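Local coordinates for argonaute (Methanocaldococcus jannaschii, PDB 5G5S), which cuts single-stranded DNA targets as a DNA-guided endonuclease that may defend the cell against invading genetic elements, at residues L153-F157 against N603-V607; F47-M51 against V61-K65. All blocks are in the same frame, centred on the assembly; numbering follows the deposited sequence.

Overall arrangement
Contact 1 is a buried junction between distant parts of the sequence, where strand 150-163 of a seven-stranded antiparallel sheet meets a loop of the PIWI domain. Contact 2, partly buried, is local: it closes the base of a hairpin in the N-terminal domain and lies farther out, its centre about 34 Å from the chain centre against about 19 Å for contact 1. They share no strand or helix, and their nearest atoms stay about 13 Å apart. Chemistry follows place. In contact 1 side chains dominate: an isoleucine packs on a tyrosine and the loop backbone, and a lysine bonds weakly to an asparagine amide; in contact 2 backbone pairing is supplemented by a tyrosine hydroxyl.

Contact 1: residues L153-F157 against N603-V607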
loop_
_atom_site.group_PDB
_atom_site.type_symbol
_atom_site.label_atom_id
_atom_site.label_comp_id
_atom_site.label_asym_id
_atom_site.label_seq_id
_atom_site.Cartn_x
_atom_site.Cartn_y
_atom_site.Cartn_z
ATOM N N LEU A 153 -14.598 -1.505 -21.929
ATOM C CA LEU A 153 -14.491 -0.373 -21.024
ATOM C C LEU A 153 -14.532 -0.930 -19.612
ATOM O O LEU A 153 -15.434 -1.705 -19.285
ATOM C CB LEU A 153 -15.585 0.696 -21.229
ATOM C CG LEU A 153 -15.314 2.034 -20.486
ATOM C CD1 LEU A 153 -14.411 2.964 -21.298
ATOM C CD2 LEU A 153 -16.603 2.741 -20.124
ATOM N N ILE A 154 -13.523 -0.584 -18.799
ATOM C CA ILE A 154 -13.460 -0.957 -17.384
ATOM C C ILE A 154 -14.229 0.163 -16.695
ATOM O O ILE A 154 -13.899 1.337 -16.869
ATOM C CB ILE A 154 -12.001 -1.129 -16.848
ATOM C CG1 ILE A 154 -11.117 -2.014 -17.770
ATOM C CG2 ILE A 154 -11.964 -1.598 -15.390
ATOM C CD1 ILE A 154 -11.688 -3.393 -18.193
ATOM N N LEU A 155 -15.311 -0.191 -16.008
ATOM C CA LEU A 155 -16.181 0.781 -15.360
ATOM C C LEU A 155 -16.218 0.575 -13.841
ATOM O O LEU A 155 -16.602 -0.490 -13.359
ATOM C CB LEU A 155 -17.581 0.712 -15.997
ATOM C CG LEU A 155 -18.491 1.933 -15.889
ATOM C CD1 LEU A 155 -17.839 3.184 -16.485
ATOM C CD2 LEU A 155 -19.808 1.657 -16.599
ATOM N N ASN A 156 -15.756 1.587 -13.100
ATOM C CA ASN A 156 -15.696 1.535 -11.651
ATOM C C ASN A 156 -16.487 2.669 -11.027
ATOM O O ASN A 156 -16.433 3.795 -11.506
ATOM C CB ASN A 156 -14.242 1.572 -11.177
ATOM C CG ASN A 156 -14.002 0.936 -9.830
ATOM O OD1 ASN A 156 -14.751 0.062 -9.384
ATOM N ND2 ASN A 156 -12.921 1.339 -9.171
ATOM N N PHE A 157 -17.239 2.363 -9.973
ATOM C CA PHE A 157 -18.031 3.359 -9.264
ATOM C C PHE A 157 -17.431 3.515 -7.870
ATOM O O PHE A 157 -17.334 2.541 -7.118
ATOM C CB PHE A 157 -19.516 2.959 -9.247
ATOM C CG PHE A 157 -20.465 3.929 -8.592
ATOM C CD1 PHE A 157 -20.576 5.238 -9.049
ATOM C CD2 PHE A 157 -21.292 3.521 -7.550
ATOM C CE1 PHE A 157 -21.460 6.135 -8.440
ATOM C CE2 PHE A 157 -22.200 4.410 -6.966
ATOM C CZ PHE A 157 -22.271 5.713 -7.408
ATOM N N ASN A 603 -6.509 0.305 -8.447
ATOM C CA ASN A 603 -6.821 0.049 -9.844
ATOM C C ASN A 603 -8.339 0.069 -10.059
ATOM O O ASN A 603 -9.099 0.181 -9.103
ATOM C CB ASN A 603 -6.151 -1.257 -10.326
ATOM C CG ASN A 603 -6.691 -2.509 -9.672
ATOM O OD1 ASN A 603 -7.637 -3.117 -10.161
ATOM N ND2 ASN A 603 -6.108 -2.915 -8.553
ATOM N N LYS A 604 -8.764 0.033 -11.309
ATOM C CA LYS A 604 -10.155 0.127 -11.748
ATOM C C LYS A 604 -10.911 -1.205 -11.863
ATOM O O LYS A 604 -12.131 -1.177 -12.045
ATOM C CB LYS A 604 -10.222 0.911 -13.074
ATOM C CG LYS A 604 -9.566 2.289 -12.969
ATOM C CD LYS A 604 -9.703 3.026 -14.271
ATOM C CE LYS A 604 -9.320 4.490 -14.186
ATOM N NZ LYS A 604 -7.853 4.671 -14.123
ATOM N N TYR A 605 -10.211 -2.359 -11.758
ATOM C CA TYR A 605 -10.832 -3.688 -11.880
ATOM C C TYR A 605 -11.652 -4.083 -10.684
ATOM O O TYR A 605 -11.297 -3.753 -9.559
ATOM C CB TYR A 605 -9.805 -4.803 -12.157
ATOM C CG TYR A 605 -9.142 -4.757 -13.516
ATOM C CD1 TYR A 605 -9.804 -5.208 -14.654
ATOM C CD2 TYR A 605 -7.812 -4.373 -13.649
ATOM C CE1 TYR A 605 -9.174 -5.231 -15.898
ATOM C CE2 TYR A 605 -7.178 -4.373 -14.885
ATOM C CZ TYR A 605 -7.862 -4.804 -16.010
ATOM O OH TYR A 605 -7.235 -4.797 -17.228
ATOM N N LYS A 606 -12.732 -4.844 -10.936
ATOM C CA LYS A 606 -13.626 -5.414 -9.932
ATOM C C LYS A 606 -14.032 -6.785 -10.405
ATOM O O LYS A 606 -14.408 -6.938 -11.565
ATOM C CB LYS A 606 -14.909 -4.564 -9.734
ATOM C CG LYS A 606 -14.734 -3.220 -9.046
ATOM C CD LYS A 606 -14.227 -3.328 -7.597
ATOM C CE LYS A 606 -13.624 -2.030 -7.092
ATOM N NZ LYS A 606 -12.434 -1.587 -7.882
ATOM N N VAL A 607 -13.976 -7.778 -9.507
ATOM C CA VAL A 607 -14.409 -9.153 -9.784
ATOM C C VAL A 607 -15.708 -9.354 -9.009
ATOM O O VAL A 607 -15.733 -9.198 -7.787
ATOM C CB VAL A 607 -13.345 -10.235 -9.452
ATOM C CG1 VAL A 607 -13.726 -11.576 -10.078
ATOM C CG2 VAL A 607 -11.957 -9.809 -9.921
#
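The Tyr605 ring meets Ile154 obliquely, with Ile154 CD1 3.9 Å from Tyr605 CE1, while Asn603 OD1 lies in the ring plane at its edge. The second flat group is the Asn156 carboxamide. Lys604 O sits over one of its faces, 3.6 Å from Asn156 CG, and Lys606 NZ comes in on that same side but much less far out of the plane. Lys606 NZ stands 3.2 Å from Asn156 OD1, a weak hydrogen bond; the neighbouring Asn156 ND2 is another donor and turns instead to Glu141. Lys606 gets there by curling: bends at chi2 (-63°) and chi4 (-61°) bring its amine back above the carbonyl plane of Tyr605, where NZ bonds to Tyr605 O at 3.0 Å. In the fold, this is where a strand of the antiparallel sheet that includes strands 134-147 and 255-260 packs against a loop joining two strands of the RNase H-like PIWI domain. That loop is shaped by an Asx turn, Asn603 OD1 accepting from Tyr605 N at 3.1 Å, and Asn603 ND2 in turn donates to Pro635 O. Asn13 ties the two sides together, binding Leu155 O, Lys604 O and Lys606 N. Ile154 packs alongside. Its chi1 of -48° puts CG2 anti to the backbone N, and this branch meets the loop, 3.4 Å from Lys604 O and 3.8 Å from Lys604 CB. The far end of Tyr605 is held by a hydrogen bond between its OH and Asp621 OD2.

Contact 2: residues F47-M51 against V61-K65; sequences FYGGM and VLPYK
Tyr64 reaches across to the chain leaving helix 41-47 and bonds through its hydroxyl to Tyr48 O, OH to O 2.7 Å. The carbonyl is met well to one side, with a C=O...donor angle of 119°, and the hydroxyl is tilted somewhat from the carbonyl plane. Tyr48 O thus has its partner in a side chain, just where the residues cease to be helical; one residue earlier, Phe47 O is taken by Ser110 OG. The Tyr64 hydroxyl also nestles against Tyr48 itself, 3.2 Å from Tyr48 CB and at the edge of that ring, near its plane. What puts it there is a chi1 of 55° at Tyr64, which sets CG between the backbone N and the carbonyl carbon. Leu62 CD2 packs beside the bonded oxygen, 3.5 Å from Tyr48 O, and also touches Gly50 CA. Gly49 O faces Pro63 CD at 3.3 Å, a contact with carbon. At Gly50 the chains run close, its CA 3.1 Å from Val61 O. Val61 O is satisfied by Met51 N at 3.0 Å, in the carbonyl plane, and Val61 N returns a bond to Met51 O of 2.9 Å. The side chains of this pair lie on one face of the sheet, Met51 CB against Val61 CG1, and Met51 continues onto Ile99 and Lys102 of helix 97-111. Leu62 pairs through its backbone with His27 on the next strand. Such reciprocal bonding marks an antiparallel hydrogen-bonded pair, here at the open end of the hairpin 51-54/59-62, whose first strand edges the four-stranded sheet of the argonaute N-terminal domain.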
loop_
_atom_site.group_PDB
_atom_site.type_symbol
_atom_site.label_atom_id
_atom_site.label_comp_id
_atom_site.label_asym_id
_atom_site.label_seq_id
_atom_site.Cartn_x
_atom_site.Cartn_y
_atom_site.Cartn_z
ATOM N N PHE A 47 -5.972 16.553 -24.109
ATOM C CA PHE A 47 -7.306 17.157 -24.195
ATOM C C PHE A 47 -8.053 16.599 -25.408
ATOM O O PHE A 47 -9.211 16.194 -25.286
ATOM C CB PHE A 47 -7.208 18.686 -24.291
ATOM N N TYR A 48 -7.357 16.526 -26.560
ATOM C CA TYR A 48 -7.878 16.026 -27.834
ATOM C C TYR A 48 -7.754 14.498 -28.036
ATOM O O TYR A 48 -7.781 14.017 -29.171
ATOM C CB TYR A 48 -7.274 16.822 -29.009
ATOM C CG TYR A 48 -7.791 18.239 -29.099
ATOM C CD1 TYR A 48 -9.043 18.513 -29.644
ATOM C CD2 TYR A 48 -7.023 19.312 -28.655
ATOM C CE1 TYR A 48 -9.525 19.818 -29.730
ATOM C CE2 TYR A 48 -7.493 20.622 -28.739
ATOM C CZ TYR A 48 -8.747 20.870 -29.276
ATOM O OH TYR A 48 -9.221 22.158 -29.349
ATOM N N GLY A 49 -7.641 13.764 -26.930
ATOM C CA GLY A 49 -7.568 12.305 -26.901
ATOM C C GLY A 49 -6.409 11.628 -27.615
ATOM O O GLY A 49 -6.501 10.441 -27.948
ATOM N N GLY A 50 -5.315 12.364 -27.808
ATOM C CA GLY A 50 -4.119 11.876 -28.479
ATOM C C GLY A 50 -3.002 11.393 -27.578
ATOM O O GLY A 50 -3.178 11.256 -26.363
ATOM N N MET A 51 -1.830 11.139 -28.187
ATOM C CA MET A 51 -0.630 10.639 -27.521
ATOM C C MET A 51 0.627 11.122 -28.247
ATOM O O MET A 51 0.689 11.041 -29.479
ATOM C CB MET A 51 -0.663 9.110 -27.507
ATOM C CG MET A 51 0.301 8.491 -26.535
ATOM S SD MET A 51 0.337 6.690 -26.656
ATOM C CE MET A 51 -1.357 6.295 -26.272
ATOM N N VAL A 61 -0.173 11.295 -32.194
ATOM C CA VAL A 61 -1.136 10.412 -32.850
ATOM C C VAL A 61 -2.536 10.676 -32.281
ATOM O O VAL A 61 -2.694 10.782 -31.066
ATOM C CB VAL A 61 -0.711 8.909 -32.830
ATOM C CG1 VAL A 61 -0.547 8.370 -31.405
ATOM C CG2 VAL A 61 -1.670 8.039 -33.644
ATOM N N LEU A 62 -3.525 10.842 -33.170
ATOM C CA LEU A 62 -4.918 11.086 -32.800
ATOM C C LEU A 62 -5.801 9.901 -33.211
ATOM O O LEU A 62 -5.559 9.299 -34.266
ATOM C CB LEU A 62 -5.460 12.386 -33.435
ATOM C CG LEU A 62 -4.893 13.724 -32.945
ATOM C CD1 LEU A 62 -5.412 14.860 -33.788
ATOM C CD2 LEU A 62 -5.204 13.984 -31.467
ATOM N N PRO A 63 -6.849 9.567 -32.416
ATOM C CA PRO A 63 -7.734 8.451 -32.804
ATOM C C PRO A 63 -8.747 8.816 -33.901
ATOM O O PRO A 63 -9.603 8.003 -34.248
ATOM C CB PRO A 63 -8.421 8.087 -31.490
ATOM C CG PRO A 63 -8.455 9.361 -30.720
ATOM C CD PRO A 63 -7.268 10.174 -31.134
ATOM N N TYR A 64 -8.646 10.038 -34.441
ATOM C CA TYR A 64 -9.545 10.576 -35.459
ATOM C C TYR A 64 -8.807 11.530 -36.390
ATOM O O TYR A 64 -7.707 11.999 -36.070
ATOM C CB TYR A 64 -10.741 11.301 -34.794
ATOM C CG TYR A 64 -10.333 12.380 -33.813
ATOM C CD1 TYR A 64 -10.043 12.070 -32.488
ATOM C CD2 TYR A 64 -10.205 13.706 -34.216
ATOM C CE1 TYR A 64 -9.630 13.049 -31.589
ATOM C CE2 TYR A 64 -9.808 14.698 -33.322
ATOM C CZ TYR A 64 -9.523 14.362 -32.008
ATOM O OH TYR A 64 -9.137 15.325 -31.115
ATOM N N LYS A 65 -9.420 11.812 -37.544
ATOM C CA LYS A 65 -8.884 12.746 -38.520
ATOM C C LYS A 65 -9.474 14.115 -38.196
ATOM O O LYS A 65 -10.671 14.226 -37.902
ATOM C CB LYS A 65 -9.247 12.307 -39.951
ATOM C CG LYS A 65 -8.294 12.833 -41.024
ATOM C CD LYS A 65 -8.548 12.185 -42.382
ATOM C CE LYS A 65 -7.713 10.944 -42.609
ATOM N NZ LYS A 65 -8.142 10.200 -43.824
#